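PDB 3LFT: uncharacterized protein from Streptococcus pneumoniae, which probably serves as the substrate-binding protein of an ABC transporter, holding L-tryptophan in the cleft between its two lobes. Local coordinates for residues 30-35 / 246-251; 175-180 / 206-211. All coordinates share one frame; numbering follows the deposited sequence. Where two conformers were deposited one is given.

Contact 1 (30-35 / 246-251); sequences EGYKDD and MIVQVL
With its CG anti to the carbonyl carbon (chi1 -65°), Tyr32 faces helix 236-251, where Val248 has CG1 anti to the backbone N (chi1 170°); these two torsions put both valine methyls against the ring. On one flank of the ring, CE2 of Tyr32 lies 3.7 Å from Val248 CG1, and CD2 of Tyr32 the same 3.7 Å from Val248 CG2. On the other flank, CE1 of Tyr32 is 3.8 Å from Leu251 CD1, and the leucine and tyrosine side chains lie alongside, pointing opposite ways. Both aliphatic groups meet the ring at a slant. Glu30 adds its aliphatic part, CB resting 3.8 Å from Val248 CG2, while its chain bends at chi2 and its carboxylate makes a salt bridge with Lys245. The phenol OH is hydrogen-bonded to Lys252. Leu27 of helix 14-29 touches both Tyr32 and Val248. Gly31, at positive phi, closes helix 14-29 with a Schellman motif, and Tyr32 follows as the centre of an inverse gamma turn: a helix-ending turn packed on a neighbouring helix, in the six-stranded alpha/beta lobe of a periplasmic-binding-protein fold.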
ATOM      1  N   GLU A  30     -18.041  -5.404 -15.633  1.00  6.62           N
ATOM      2  CA  GLU A  30     -18.785  -4.344 -16.318  1.00  6.49           C
ATOM      3  C   GLU A  30     -18.803  -4.510 -17.841  1.00  7.03           C
ATOM      4  O   GLU A  30     -19.352  -3.664 -18.553  1.00  7.77           O
ATOM      5  CB  GLU A  30     -18.214  -2.965 -15.939  1.00  6.72           C
ATOM      6  CG  GLU A  30     -18.296  -2.611 -14.451  1.00  6.82           C
ATOM      7  CD  GLU A  30     -19.712  -2.677 -13.918  1.00  9.68           C
ATOM      8  OE1 GLU A  30     -20.658  -2.340 -14.661  1.00  8.84           O
ATOM      9  OE2 GLU A  30     -19.868  -3.076 -12.751  1.00 12.45           O
ATOM     10  N   GLY A  31     -18.208  -5.592 -18.337  1.00  7.23           N
ATOM     11  CA  GLY A  31     -18.169  -5.867 -19.782  1.00  7.66           C
ATOM     12  C   GLY A  31     -16.899  -5.441 -20.496  1.00  8.21           C
ATOM     13  O   GLY A  31     -16.755  -5.667 -21.703  1.00  9.17           O
ATOM     14  N   TYR A  32     -15.987  -4.813 -19.764  1.00  7.65           N
ATOM     15  CA  TYR A  32     -14.748  -4.334 -20.357  1.00  8.31           C
ATOM     16  C   TYR A  32     -13.694  -5.437 -20.293  1.00  8.25           C
ATOM     17  O   TYR A  32     -12.896  -5.526 -19.360  1.00  9.03           O
ATOM     18  CB  TYR A  32     -14.302  -3.016 -19.716  1.00  8.23           C
ATOM     19  CG  TYR A  32     -15.262  -1.871 -19.984  1.00  7.50           C
ATOM     20  CD1 TYR A  32     -14.995  -0.926 -20.978  1.00  8.59           C
ATOM     21  CD2 TYR A  32     -16.456  -1.751 -19.264  1.00  7.71           C
ATOM     22  CE1 TYR A  32     -15.890   0.122 -21.219  1.00  8.59           C
ATOM     23  CE2 TYR A  32     -17.347  -0.719 -19.504  1.00  9.43           C
ATOM     24  CZ  TYR A  32     -17.061   0.215 -20.477  1.00  8.48           C
ATOM     25  OH  TYR A  32     -17.950   1.246 -20.715  1.00 11.77           O
ATOM     26  N   LYS A  33     -13.763  -6.332 -21.275  1.00  8.53           N
ATOM     27  CA  LYS A  33     -12.834  -7.459 -21.381  1.00  9.00           C
ATOM     28  C   LYS A  33     -12.699  -7.858 -22.844  1.00  9.67           C
ATOM     29  O   LYS A  33     -13.496  -7.429 -23.677  1.00  9.39           O
ATOM     30  CB  LYS A  33     -13.313  -8.654 -20.539  1.00  9.31           C
ATOM     31  CG  LYS A  33     -14.757  -9.067 -20.817  1.00  9.55           C
ATOM     32  CD  LYS A  33     -15.170 -10.345 -20.089  1.00 12.92           C
ATOM     33  CE  LYS A  33     -14.831 -11.600 -20.882  1.00 14.79           C
ATOM     34  NZ  LYS A  33     -13.491 -12.156 -20.536  1.00 15.73           N
ATOM     35  N   ASP A  34     -11.695  -8.680 -23.148  1.00 10.19           N
ATOM     36  CA  ASP A  34     -11.453  -9.164 -24.519  1.00 11.18           C
ATOM     37  C   ASP A  34     -11.412  -7.994 -25.515  1.00 11.23           C
ATOM     38  O   ASP A  34     -10.658  -7.038 -25.317  1.00 11.29           O
ATOM     39  CB  ASP A  34     -12.488 -10.232 -24.928  1.00 11.64           C
ATOM     40  CG  ASP A  34     -12.439 -11.475 -24.044  1.00 12.88           C
ATOM     41  OD1 ASP A  34     -11.352 -11.815 -23.530  1.00 15.57           O
ATOM     42  OD2 ASP A  34     -13.494 -12.121 -23.874  1.00 15.78           O
ATOM     43  N   ASP A  35     -12.240  -8.060 -26.556  1.00 11.51           N
ATOM     44  CA  ASP A  35     -12.239  -7.047 -27.616  1.00 11.35           C
ATOM     45  C   ASP A  35     -12.817  -5.679 -27.200  1.00 11.19           C
ATOM     46  O   ASP A  35     -12.685  -4.709 -27.949  1.00 11.68           O
ATOM     47  CB  ASP A  35     -12.949  -7.576 -28.875  1.00 11.55           C
HETATM   48  N   MSE A 246     -14.359   2.324 -10.803  1.00  4.53           N
HETATM   49  CA  MSE A 246     -14.167   3.771 -11.029  1.00  4.76           C
HETATM   50  C   MSE A 246     -13.612   4.043 -12.422  1.00  5.06           C
HETATM   51  O   MSE A 246     -14.005   5.037 -13.032  1.00  5.92           O
HETATM   52  CB  MSE A 246     -13.274   4.396  -9.954  1.00  5.16           C
HETATM   53  CG  MSE A 246     -13.928   4.322  -8.579  1.00  5.34           C
HETATM   54 SE   MSE A 246     -12.960   5.323  -7.247  1.00  9.23          SE
HETATM   55  CE  MSE A 246     -13.509   7.103  -7.787  1.00  5.08           C
ATOM     56  N   ILE A 247     -12.751   3.169 -12.942  1.00  4.95           N
ATOM     57  CA  ILE A 247     -12.282   3.332 -14.312  1.00  5.15           C
ATOM     58  C   ILE A 247     -13.492   3.330 -15.247  1.00  5.62           C
ATOM     59  O   ILE A 247     -13.576   4.168 -16.149  1.00  5.59           O
ATOM     60  CB  ILE A 247     -11.331   2.189 -14.679  1.00  4.69           C
ATOM     61  CG1 ILE A 247     -10.006   2.342 -13.923  1.00  5.58           C
ATOM     62  CG2 ILE A 247     -11.070   2.167 -16.176  1.00  5.19           C
ATOM     63  CD1 ILE A 247      -9.149   1.071 -13.960  1.00  5.89           C
ATOM     64  N   VAL A 248     -14.417   2.394 -15.047  1.00  5.14           N
ATOM     65  CA  VAL A 248     -15.592   2.319 -15.901  1.00  5.58           C
ATOM     66  C   VAL A 248     -16.436   3.579 -15.760  1.00  5.99           C
ATOM     67  O   VAL A 248     -16.928   4.115 -16.767  1.00  5.35           O
ATOM     68  CB  VAL A 248     -16.401   1.049 -15.595  1.00  5.58           C
ATOM     69  CG1 VAL A 248     -17.759   1.065 -16.295  1.00  6.89           C
ATOM     70  CG2 VAL A 248     -15.588  -0.181 -16.016  1.00  6.33           C
ATOM     71  N   GLN A 249     -16.621   4.062 -14.528  1.00  5.65           N
ATOM     72  CA  GLN A 249     -17.388   5.288 -14.335  1.00  5.63           C
ATOM     73  C   GLN A 249     -16.808   6.438 -15.170  1.00  5.11           C
ATOM     74  O   GLN A 249     -17.564   7.234 -15.760  1.00  5.10           O
ATOM     75  CB  GLN A 249     -17.358   5.704 -12.871  1.00  6.65           C
ATOM     76  CG  GLN A 249     -18.326   5.087 -11.935  1.00 10.24           C
ATOM     77  CD  GLN A 249     -18.227   5.808 -10.603  1.00 14.06           C
ATOM     78  OE1 GLN A 249     -18.851   6.864 -10.382  1.00 15.45           O
ATOM     79  NE2 GLN A 249     -17.388   5.288  -9.737  1.00 12.58           N
ATOM     80  N   VAL A 250     -15.481   6.547 -15.197  1.00  5.19           N
ATOM     81  CA  VAL A 250     -14.812   7.613 -15.926  1.00  5.54           C
ATOM     82  C   VAL A 250     -14.886   7.381 -17.431  1.00  5.74           C
ATOM     83  O   VAL A 250     -15.162   8.318 -18.180  1.00  5.96           O
ATOM     84  CB  VAL A 250     -13.376   7.879 -15.390  1.00  5.73           C
ATOM     85  CG1 VAL A 250     -12.662   8.932 -16.256  1.00  6.11           C
ATOM     86  CG2 VAL A 250     -13.436   8.341 -13.931  1.00  7.08           C
ATOM     87  N   LEU A 251     -14.724   6.133 -17.887  1.00  5.24           N
ATOM     88  CA  LEU A 251     -14.908   5.842 -19.314  1.00  5.56           C
ATOM     89  C   LEU A 251     -16.289   6.287 -19.769  1.00  5.73           C
ATOM     90  O   LEU A 251     -16.438   6.817 -20.885  1.00  6.22           O
ATOM     91  CB  LEU A 251     -14.692   4.360 -19.620  1.00  5.56           C
ATOM     92  CG  LEU A 251     -13.266   3.855 -19.457  1.00  4.98           C
ATOM     93  CD1 LEU A 251     -13.223   2.344 -19.589  1.00  7.22           C
ATOM     94  CD2 LEU A 251     -12.313   4.524 -20.444  1.00  6.57           C
TER

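Contact 2 (175-180 / 206-211); sequences EIASTV and VSSNQS
Ala177 on helix 176-183 and Ser208 on helix 202-208 bring the backbones to within 5.8 Å, CA to CA, a close approach made by a small residue on each side. The hydroxyl of Ser208, with OG anti to the carbonyl carbon (chi1 -73°), is laid against Ala177: Ser208 OG is 3.5 Å from Ala177 CA and equally far from Ala177 CB, as a van der Waals neighbour. Its polar link to the other helix runs through a water, 2.7 Å from Ser208 OG, which gives a weak bond of 3.0 Å to the carbonyl O of Ala177. The same hydroxyl has a weak hydrogen bond to the carbonyl O of Thr204 within its own helix. One turn on from Ala177, Val180 points at the partner segment and sets CG1 3.7 Å from Ser208 CB; the same methyl comes 4.2 Å from CB of Asn209, whose side-chain ND2 is hydrogen-bonded to the carbonyl O of Lys214. At the start of helix 176-183, Thr179 OG1, 2.8 Å from Glu175 O, and Thr179 N reach that oxygen from opposite faces of its carbonyl plane. Val180 also touches Val205 and, beneath the helices, Leu139 of strand 135-141. This is side-by-side helix packing over a parallel sheet, as in the Rossmann-like alpha/beta lobes of periplasmic binding proteins.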
ATOM      1  N   GLU A 175      19.537  -0.295   1.463  1.00  6.44           N
ATOM      2  CA  GLU A 175      19.899  -0.026   2.848  1.00  6.09           C
ATOM      3  C   GLU A 175      19.090  -0.868   3.839  1.00  6.11           C
ATOM      4  O   GLU A 175      19.277  -0.738   5.045  1.00  6.68           O
ATOM      5  CB  GLU A 175      19.745   1.477   3.163  1.00  5.99           C
ATOM      6  CG  GLU A 175      20.701   2.413   2.402  1.00  6.62           C
ATOM      7  CD  GLU A 175      20.293   2.661   0.950  1.00  8.01           C
ATOM      8  OE1 GLU A 175      19.113   2.470   0.605  1.00  9.21           O
ATOM      9  OE2 GLU A 175      21.157   3.062   0.145  1.00  9.87           O
ATOM     10  N   ILE A 176      18.221  -1.746   3.338  1.00  5.95           N
ATOM     11  CA  ILE A 176      17.330  -2.505   4.239  1.00  6.13           C
ATOM     12  C   ILE A 176      18.093  -3.417   5.201  1.00  6.00           C
ATOM     13  O   ILE A 176      17.885  -3.336   6.418  1.00  5.95           O
ATOM     14  CB  ILE A 176      16.259  -3.327   3.484  1.00  5.62           C
ATOM     15  CG1 ILE A 176      15.232  -2.388   2.836  1.00  7.55           C
ATOM     16  CG2 ILE A 176      15.537  -4.298   4.469  1.00  7.09           C
ATOM     17  CD1 ILE A 176      14.247  -3.085   1.898  1.00  8.65           C
ATOM     18  N   ALA A 177      18.968  -4.271   4.671  1.00  6.43           N
ATOM     19  CA  ALA A 177      19.623  -5.281   5.501  1.00  6.04           C
ATOM     20  C   ALA A 177      20.408  -4.654   6.651  1.00  6.10           C
ATOM     21  O   ALA A 177      20.259  -5.071   7.808  1.00  5.60           O
ATOM     22  CB  ALA A 177      20.523  -6.188   4.656  1.00  6.08           C
ATOM     23  N   SER A 178      21.222  -3.646   6.341  1.00  6.25           N
ATOM     24  CA  SER A 178      22.053  -3.002   7.353  1.00  6.52           C
ATOM     25  C   SER A 178      21.201  -2.220   8.358  1.00  6.20           C
ATOM     26  O   SER A 178      21.512  -2.181   9.542  1.00  6.57           O
ATOM     27  CB  SER A 178      23.117  -2.101   6.709  1.00  6.83           C
ATOM     28  OG  SER A 178      22.508  -1.059   5.966  1.00  9.34           O
ATOM     29  N   THR A 179      20.101  -1.635   7.885  1.00  6.01           N
ATOM     30  CA  THR A 179      19.214  -0.889   8.766  1.00  6.06           C
ATOM     31  C   THR A 179      18.511  -1.833   9.729  1.00  5.59           C
ATOM     32  O   THR A 179      18.385  -1.529  10.916  1.00  6.00           O
ATOM     33  CB  THR A 179      18.197  -0.038   7.979  1.00  5.78           C
ATOM     34  OG1 THR A 179      18.913   0.944   7.217  1.00  6.22           O
ATOM     35  CG2 THR A 179      17.250   0.676   8.905  1.00  8.59           C
ATOM     36  N   VAL A 180      18.067  -2.981   9.225  1.00  4.69           N
ATOM     37  CA  VAL A 180      17.439  -3.963  10.109  1.00  5.16           C
ATOM     38  C   VAL A 180      18.412  -4.381  11.210  1.00  5.10           C
ATOM     39  O   VAL A 180      18.028  -4.467  12.389  1.00  5.10           O
ATOM     40  CB  VAL A 180      16.863  -5.186   9.351  1.00  5.06           C
ATOM     41  CG1 VAL A 180      16.425  -6.298  10.332  1.00  6.90           C
ATOM     42  CG2 VAL A 180      15.691  -4.766   8.493  1.00  5.52           C
ATOM     43  N   VAL A 206      12.968 -10.106   6.699  1.00  5.75           N
ATOM     44  CA  VAL A 206      12.763 -11.361   7.424  1.00  5.80           C
ATOM     45  C   VAL A 206      14.095 -12.100   7.628  1.00  5.68           C
ATOM     46  O   VAL A 206      14.386 -12.591   8.727  1.00  6.28           O
ATOM     47  CB  VAL A 206      11.745 -12.266   6.699  1.00  5.91           C
ATOM     48  CG1 VAL A 206      11.577 -13.604   7.420  1.00  6.97           C
ATOM     49  CG2 VAL A 206      10.416 -11.567   6.575  1.00  5.99           C
ATOM     50  N   SER A 207      14.923 -12.147   6.583  1.00  5.52           N
ATOM     51  CA  SER A 207      16.190 -12.863   6.686  0.50  5.44           C
ATOM     52  C   SER A 207      17.154 -12.132   7.611  1.00  5.61           C
ATOM     53  O   SER A 207      17.843 -12.776   8.421  1.00  5.88           O
ATOM     54  CB  SER A 207      16.812 -13.110   5.308  0.50  5.66           C
ATOM     55  OG  SER A 207      17.069 -11.899   4.634  0.50  4.05           O
ATOM     56  N   SER A 208      17.199 -10.804   7.520  1.00  6.20           N
ATOM     57  CA  SER A 208      18.061 -10.010   8.396  1.00  7.39           C
ATOM     58  C   SER A 208      17.653 -10.115   9.864  1.00  7.41           C
ATOM     59  O   SER A 208      18.507 -10.079  10.744  1.00  8.12           O
ATOM     60  CB  SER A 208      18.114  -8.551   7.968  1.00  7.75           C
ATOM     61  OG  SER A 208      18.891  -8.416   6.786  1.00  9.34           O
ATOM     62  N   ASN A 209      16.353 -10.262  10.114  1.00  7.30           N
ATOM     63  CA  ASN A 209      15.812 -10.397  11.476  1.00  7.39           C
ATOM     64  C   ASN A 209      15.817 -11.831  12.034  1.00  7.85           C
ATOM     65  O   ASN A 209      15.400 -12.061  13.177  1.00  7.36           O
ATOM     66  CB  ASN A 209      14.400  -9.770  11.503  1.00  6.98           C
ATOM     67  CG  ASN A 209      13.738  -9.834  12.872  1.00  8.72           C
ATOM     68  OD1 ASN A 209      14.287  -9.376  13.881  1.00 10.01           O
ATOM     69  ND2 ASN A 209      12.551 -10.417  12.914  1.00  8.68           N
ATOM     70  N   GLN A 210      16.297 -12.818  11.279  1.00  7.50           N
ATOM     71  CA  GLN A 210      16.310 -14.200  11.783  1.00  8.73           C
ATOM     72  C   GLN A 210      17.157 -14.343  13.035  1.00  8.48           C
ATOM     73  O   GLN A 210      16.887 -15.203  13.889  1.00  9.92           O
ATOM     74  CB  GLN A 210      16.826 -15.210  10.743  1.00  8.76           C
ATOM     75  CG  GLN A 210      15.833 -15.582   9.640  1.00  9.66           C
ATOM     76  CD  GLN A 210      14.556 -16.262  10.150  1.00 10.88           C
ATOM     77  OE1 GLN A 210      14.558 -16.958  11.167  1.00 13.27           O
ATOM     78  NE2 GLN A 210      13.460 -16.061   9.428  1.00 10.81           N
ATOM     79  N   SER A 211      18.209 -13.541  13.144  1.00  6.76           N
ATOM     80  CA  SER A 211      19.102 -13.651  14.293  1.00  6.67           C
ATOM     81  C   SER A 211      18.570 -12.891  15.490  1.00  6.32           C
ATOM     82  O   SER A 211      18.880 -13.238  16.632  1.00  5.23           O
ATOM     83  CB  SER A 211      20.506 -13.155  13.934  1.00  6.75           C
ATOM     84  OG  SER A 211      20.445 -11.852  13.396  1.00  9.84           O
TER
HETATM   85  O   HOH W   1      21.402  -7.854   7.662  1.00 16.27           O

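Contacts 1 and 2 belong to different lobes of the protein, on opposite sides of the chain's centre. Their centres are 43 Å apart and their nearest atoms about 29 Å, so neither touches the other. Along the chain, 175-180 and 206-211 both fall inside the long loop that contact 1 closes by joining 30-35 to 246-251. Each joins elements flanking a parallel sheet: contact 1 beside the six-stranded sheet, contact 2 beside the four-stranded one. Tryptophan is bound between the lobes, with its pocket residues falling between positions 13 and 236; the contact centres lie about 24 Å and 21 Å from the chain's centre. Each packs elements of its own lobe together.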